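Local coordinates for SRPBCC family protein (PDB 3F08), which is of unknown function but, as a member of the polyketide cyclase/dehydrase and lipid transport family, probably binds a small hydrophobic ligand, at residues Phe11-Thr14 with Glu15-Trp18; Leu39-Gly42 with Gly43-Arg46. The protein carries 5 engineered substitutions. All coordinates share one frame; numbering follows the deposited sequence.

Interaction 1 of 2, residues Phe11-Thr14 with Glu15-Trp18; sequences FGST and EQVW. Engineered in segment 11-14: Thr14 (natural residue Pro).
Gly12 meets Val17 through its carbonyl. The Gly12 O atom lies 3.5 Å from Val17 CG2, a plain van der Waals contact. The same oxygen is hydrogen-bonded to the hydroxyl of Ser99, which ties the loop to strand 99-109.

Ser13 is the N-cap of helix 14-21. Its OG sits between the backbone N and the carbonyl carbon (chi1 67°). From there it turns over the first turn of the helix and accepts from Gln16 N, at 3.1 Å between Ser13 OG and Gln16 N. The bond is fairly straight, 161° at the hydrogen. The Gln16 chain runs past the cap, and its CG comes within 3.0 Å of Ser13 OG. The carbonyl of Ser13 starts the helical ladder: Val17 N donates to Ser13 O at 3.0 Å, almost in line with the C=O bond. Val17 CG2 lies beside the same oxygen. The Val17 side chain also packs on Leu132 and Phe136 of helix 114-137 and on Val90 and Val101 of the sheet. This short helix follows the first strand, as in the Bet v 1-like fold.

Thr14, an engineered residue, opens the helix. Its OG1 donates to Glu15 OE2 at 2.9 Å, meeting the carboxylate from above its plane, 48° out of it. The two side chains lie side by side and point the same way. A bend at chi2 of Glu15 folds the carboxylate back toward the threonine hydroxyl. Thr14 O accepts from Trp18 N at 2.9 Å, the next rung of the ladder. Trp18 CB packs 3.3 Å from that Thr14 O. The indole then leads away to Asp65, which accepts from NE1, and to Arg44 of the second subunit, which makes a cation-pi contact with the ring.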
ATOM      1  N   PHE B  11     -11.238  17.692  13.191  1.00 14.25           N
ATOM      2  CA  PHE B  11     -11.301  19.043  12.640  1.00 14.99           C
ATOM      3  C   PHE B  11     -10.257  19.320  11.585  1.00 14.93           C
ATOM      4  O   PHE B  11      -9.352  20.127  11.789  1.00 14.92           O
ATOM      5  CB  PHE B  11     -11.167  20.094  13.744  1.00 15.67           C
ATOM      6  CG  PHE B  11     -12.181  19.957  14.835  1.00 15.82           C
ATOM      7  CD1 PHE B  11     -13.287  19.123  14.676  1.00 14.94           C
ATOM      8  CD2 PHE B  11     -12.035  20.667  16.026  1.00 16.55           C
ATOM      9  CE1 PHE B  11     -14.242  18.996  15.684  1.00 16.46           C
ATOM     10  CE2 PHE B  11     -12.982  20.552  17.047  1.00 16.75           C
ATOM     11  CZ  PHE B  11     -14.089  19.714  16.876  1.00 16.61           C
ATOM     12  N   GLY B  12     -10.395  18.651  10.450  1.00 15.33           N
ATOM     13  CA  GLY B  12      -9.484  18.831   9.336  1.00 12.40           C
ATOM     14  C   GLY B  12     -10.213  18.318   8.108  1.00 13.46           C
ATOM     15  O   GLY B  12     -11.010  17.393   8.231  1.00 12.47           O
ATOM     16  N   SER B  13      -9.977  18.903   6.936  1.00 12.00           N
ATOM     17  CA  SER B  13     -10.656  18.426   5.731  1.00 13.51           C
ATOM     18  C   SER B  13     -10.246  16.985   5.457  1.00 12.05           C
ATOM     19  O   SER B  13      -9.254  16.507   5.998  1.00 13.75           O
ATOM     20  CB  SER B  13     -10.287  19.286   4.522  1.00 13.09           C
ATOM     21  OG  SER B  13      -8.921  19.123   4.192  1.00 11.26           O
ATOM     22  N   THR B  14     -11.007  16.292   4.615  1.00 10.79           N
ATOM     23  CA  THR B  14     -10.683  14.916   4.287  1.00 11.89           C
ATOM     24  C   THR B  14      -9.278  14.829   3.691  1.00 11.64           C
ATOM     25  O   THR B  14      -8.529  13.895   3.981  1.00  9.18           O
ATOM     26  CB  THR B  14     -11.726  14.314   3.312  1.00 13.01           C
ATOM     27  OG1 THR B  14     -12.034  15.261   2.278  1.00 14.37           O
ATOM     28  CG2 THR B  14     -13.013  13.972   4.067  1.00 10.60           C
ATOM     29  N   GLU B  15      -8.921  15.823   2.882  1.00 11.67           N
ATOM     30  CA  GLU B  15      -7.613  15.864   2.251  1.00 13.58           C
ATOM     31  C   GLU B  15      -6.479  16.048   3.261  1.00 13.02           C
ATOM     32  O   GLU B  15      -5.446  15.393   3.151  1.00 13.45           O
ATOM     33  CB  GLU B  15      -7.555  16.985   1.201  1.00 14.05           C
ATOM     34  CG  GLU B  15      -8.405  16.747  -0.053  1.00 16.06           C
ATOM     35  CD  GLU B  15      -9.905  16.751   0.225  1.00 17.96           C
ATOM     36  OE1 GLU B  15     -10.397  17.699   0.872  1.00 21.13           O
ATOM     37  OE2 GLU B  15     -10.597  15.809  -0.213  1.00 19.02           O
ATOM     38  N   GLN B  16      -6.661  16.940   4.234  1.00 14.01           N
ATOM     39  CA  GLN B  16      -5.627  17.172   5.246  1.00 14.44           C
ATOM     40  C   GLN B  16      -5.434  15.914   6.081  1.00 14.19           C
ATOM     41  O   GLN B  16      -4.320  15.455   6.273  1.00 14.36           O
ATOM     42  CB  GLN B  16      -6.020  18.293   6.209  1.00 15.67           C
ATOM     43  CG  GLN B  16      -6.326  19.642   5.603  1.00 21.81           C
ATOM     44  CD  GLN B  16      -6.829  20.616   6.666  1.00 26.82           C
ATOM     45  OE1 GLN B  16      -6.075  21.026   7.558  1.00 30.42           O
ATOM     46  NE2 GLN B  16      -8.108  20.975   6.588  1.00 23.71           N
ATOM     47  N   VAL B  17      -6.537  15.371   6.584  1.00 12.98           N
ATOM     48  CA  VAL B  17      -6.476  14.181   7.415  1.00 13.64           C
ATOM     49  C   VAL B  17      -5.859  12.979   6.710  1.00 13.81           C
ATOM     50  O   VAL B  17      -4.985  12.317   7.272  1.00 12.81           O
ATOM     51  CB  VAL B  17      -7.871  13.789   7.928  1.00 13.26           C
ATOM     52  CG1 VAL B  17      -7.763  12.551   8.829  1.00 10.99           C
ATOM     53  CG2 VAL B  17      -8.485  14.963   8.687  1.00 10.99           C
ATOM     54  N   TRP B  18      -6.317  12.681   5.496  1.00 13.52           N
ATOM     55  CA  TRP B  18      -5.763  11.545   4.768  1.00 14.75           C
ATOM     56  C   TRP B  18      -4.299  11.815   4.402  1.00 14.12           C
ATOM     57  O   TRP B  18      -3.485  10.896   4.362  1.00 15.63           O
ATOM     58  CB  TRP B  18      -6.585  11.243   3.511  1.00 13.31           C
ATOM     59  CG  TRP B  18      -6.039  10.074   2.733  1.00 13.48           C
ATOM     60  CD1 TRP B  18      -5.443  10.110   1.503  1.00 14.09           C
ATOM     61  CD2 TRP B  18      -6.004   8.698   3.157  1.00 12.50           C
ATOM     62  NE1 TRP B  18      -5.036   8.841   1.135  1.00 15.52           N
ATOM     63  CE2 TRP B  18      -5.367   7.959   2.131  1.00 12.33           C
ATOM     64  CE3 TRP B  18      -6.444   8.022   4.301  1.00 11.80           C
ATOM     65  CZ2 TRP B  18      -5.163   6.571   2.217  1.00 11.99           C
ATOM     66  CZ3 TRP B  18      -6.239   6.632   4.389  1.00 12.95           C
ATOM     67  CH2 TRP B  18      -5.602   5.929   3.348  1.00 10.93           C
TER

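Interaction 2 of 2, residues Leu39-Gly42 with Gly43-Arg46; sequences LTEG and GRVR
Thr40 pairs with Val45 by two backbone bonds, Thr40 N to Val45 O (2.8 Å) and Val45 N to Thr40 O (3.2 Å). Gly43 N also donates to Thr40 O, from the opposite face of that carbonyl. Glu41 O likewise takes two donors. Arg44 N reaches it from one face. Arg44 NE comes from the other at 2.9 Å, with Glu41 O in the guanidinium plane. The bend of the arginine chain at chi3 (-74°) curls NE back over the turn.

The charged ends have further partners outside the hairpin turn. Glu41 OE1 lies 4.3 Å above the guanidinium plane of Arg44, over its centre, but its salt bridge is to Arg59. Arg44 binds Trp18 O and Gln19 O of the second subunit. Arg46 forms a salt bridge with Glu58.

The van der Waals contacts are few. Thr40 OG1 touches Val45 CB at 3.3 Å. Val45 CG2 rests against the Glu41 carboxylate, 3.6 Å from OE2. On the other face Leu39 CD2 meets Arg46 CB at 3.9 Å.

Glu41, Gly42 and Gly43 all have positive phi and turn the chain; at Gly43 the backbone angles by themselves call for glycine. Arg44 and Val45 both face Thr40, a classic beta bulge closing the hairpin of strands 36-40 and 45-49.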
ATOM      1  N   LEU B  39       9.675   0.814   7.253  1.00 14.26           N
ATOM      2  CA  LEU B  39       9.001  -0.138   6.380  1.00 15.84           C
ATOM      3  C   LEU B  39       9.941  -1.211   5.834  1.00 15.72           C
ATOM      4  O   LEU B  39      11.114  -0.939   5.569  1.00 15.04           O
ATOM      5  CB  LEU B  39       8.363   0.593   5.190  1.00 16.16           C
ATOM      6  CG  LEU B  39       7.301   1.673   5.425  1.00 18.12           C
ATOM      7  CD1 LEU B  39       7.082   2.431   4.129  1.00 17.23           C
ATOM      8  CD2 LEU B  39       5.995   1.055   5.911  1.00 14.76           C
ATOM      9  N   THR B  40       9.422  -2.430   5.679  1.00 14.80           N
ATOM     10  CA  THR B  40      10.198  -3.520   5.099  1.00 14.72           C
ATOM     11  C   THR B  40       9.331  -4.155   4.022  1.00 14.61           C
ATOM     12  O   THR B  40       8.200  -3.718   3.796  1.00 12.65           O
ATOM     13  CB  THR B  40      10.609  -4.597   6.141  1.00 16.75           C
ATOM     14  OG1 THR B  40       9.449  -5.133   6.781  1.00 17.70           O
ATOM     15  CG2 THR B  40      11.533  -3.997   7.181  1.00 15.61           C
ATOM     16  N   GLU B  41       9.865  -5.165   3.343  1.00 14.74           N
ATOM     17  CA  GLU B  41       9.122  -5.831   2.280  1.00 15.32           C
ATOM     18  C   GLU B  41       8.579  -4.859   1.221  1.00 15.30           C
ATOM     19  O   GLU B  41       7.416  -4.940   0.808  1.00 15.23           O
ATOM     20  CB  GLU B  41       7.989  -6.665   2.891  1.00 15.03           C
ATOM     21  CG  GLU B  41       8.506  -7.913   3.599  1.00 17.20           C
ATOM     22  CD  GLU B  41       7.422  -8.929   3.895  1.00 19.44           C
ATOM     23  OE1 GLU B  41       6.553  -9.158   3.026  1.00 20.73           O
ATOM     24  OE2 GLU B  41       7.453  -9.515   4.992  1.00 21.90           O
ATOM     25  N   GLY B  42       9.437  -3.937   0.792  1.00 15.26           N
ATOM     26  CA  GLY B  42       9.056  -2.971  -0.220  1.00 15.34           C
ATOM     27  C   GLY B  42       7.995  -1.968   0.205  1.00 16.04           C
ATOM     28  O   GLY B  42       7.480  -1.224  -0.632  1.00 16.55           O
ATOM     29  N   GLY B  43       7.670  -1.940   1.496  1.00 16.58           N
ATOM     30  CA  GLY B  43       6.667  -1.013   1.993  1.00 14.60           C
ATOM     31  C   GLY B  43       5.387  -1.671   2.485  1.00 14.62           C
ATOM     32  O   GLY B  43       4.445  -0.981   2.894  1.00 14.43           O
ATOM     33  N   ARG B  44       5.354  -3.003   2.456  1.00 12.60           N
ATOM     34  CA  ARG B  44       4.182  -3.770   2.888  1.00 11.71           C
ATOM     35  C   ARG B  44       4.135  -4.079   4.384  1.00 12.80           C
ATOM     36  O   ARG B  44       3.095  -4.476   4.907  1.00 14.27           O
ATOM     37  CB  ARG B  44       4.117  -5.096   2.121  1.00 11.58           C
ATOM     38  CG  ARG B  44       3.697  -4.978   0.671  1.00 10.99           C
ATOM     39  CD  ARG B  44       3.879  -6.309  -0.051  1.00 11.90           C
ATOM     40  NE  ARG B  44       5.290  -6.578  -0.317  1.00 15.18           N
ATOM     41  CZ  ARG B  44       5.749  -7.650  -0.957  1.00 12.73           C
ATOM     42  NH1 ARG B  44       4.914  -8.578  -1.398  1.00 14.77           N
ATOM     43  NH2 ARG B  44       7.047  -7.780  -1.179  1.00 15.54           N
ATOM     44  N   VAL B  45       5.256  -3.909   5.069  1.00 12.22           N
ATOM     45  CA  VAL B  45       5.308  -4.210   6.489  1.00 12.31           C
ATOM     46  C   VAL B  45       5.893  -3.030   7.252  1.00 13.16           C
ATOM     47  O   VAL B  45       6.885  -2.433   6.822  1.00 13.95           O
ATOM     48  CB  VAL B  45       6.168  -5.484   6.732  1.00 12.78           C
ATOM     49  CG1 VAL B  45       6.328  -5.748   8.221  1.00 12.51           C
ATOM     50  CG2 VAL B  45       5.506  -6.691   6.059  1.00 11.05           C
ATOM     51  N   ARG B  46       5.265  -2.672   8.366  1.00 12.02           N
ATOM     52  CA  ARG B  46       5.772  -1.567   9.158  1.00 12.86           C
ATOM     53  C   ARG B  46       6.210  -2.043  10.531  1.00 14.34           C
ATOM     54  O   ARG B  46       5.542  -2.860  11.168  1.00 14.65           O
ATOM     55  CB  ARG B  46       4.727  -0.438   9.283  1.00 12.49           C
ATOM     56  CG  ARG B  46       3.464  -0.779  10.054  1.00  8.67           C
ATOM     57  CD  ARG B  46       2.479   0.384   9.988  1.00  9.15           C
ATOM     58  NE  ARG B  46       1.220   0.099  10.681  1.00  7.95           N
ATOM     59  CZ  ARG B  46       0.138   0.871  10.616  1.00  9.50           C
ATOM     60  NH1 ARG B  46       0.154   1.984   9.887  1.00  8.36           N
ATOM     61  NH2 ARG B  46      -0.964   0.532  11.275  1.00  7.99           N
TER

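In the fold
Interaction 1 comes first along the chain and closes before interaction 2 opens. Their centres are about 25 Å apart and their nearest atoms about 10 Å, so they do not touch within the chain. Interaction 1 starts helix 14-21, just after strand 3-10 at one edge of the seven-stranded antiparallel sheet. Interaction 2 joins strand 36-40, at the other edge, to strand 45-49. Both belong to one Bet v 1-like domain, in which the sheet and helix 114-137 make the main body. The two regions meet across the dimer: Arg44 of interaction 2 binds Trp18 of interaction 1 in the second subunit. Together they therefore contribute to the subunit interface.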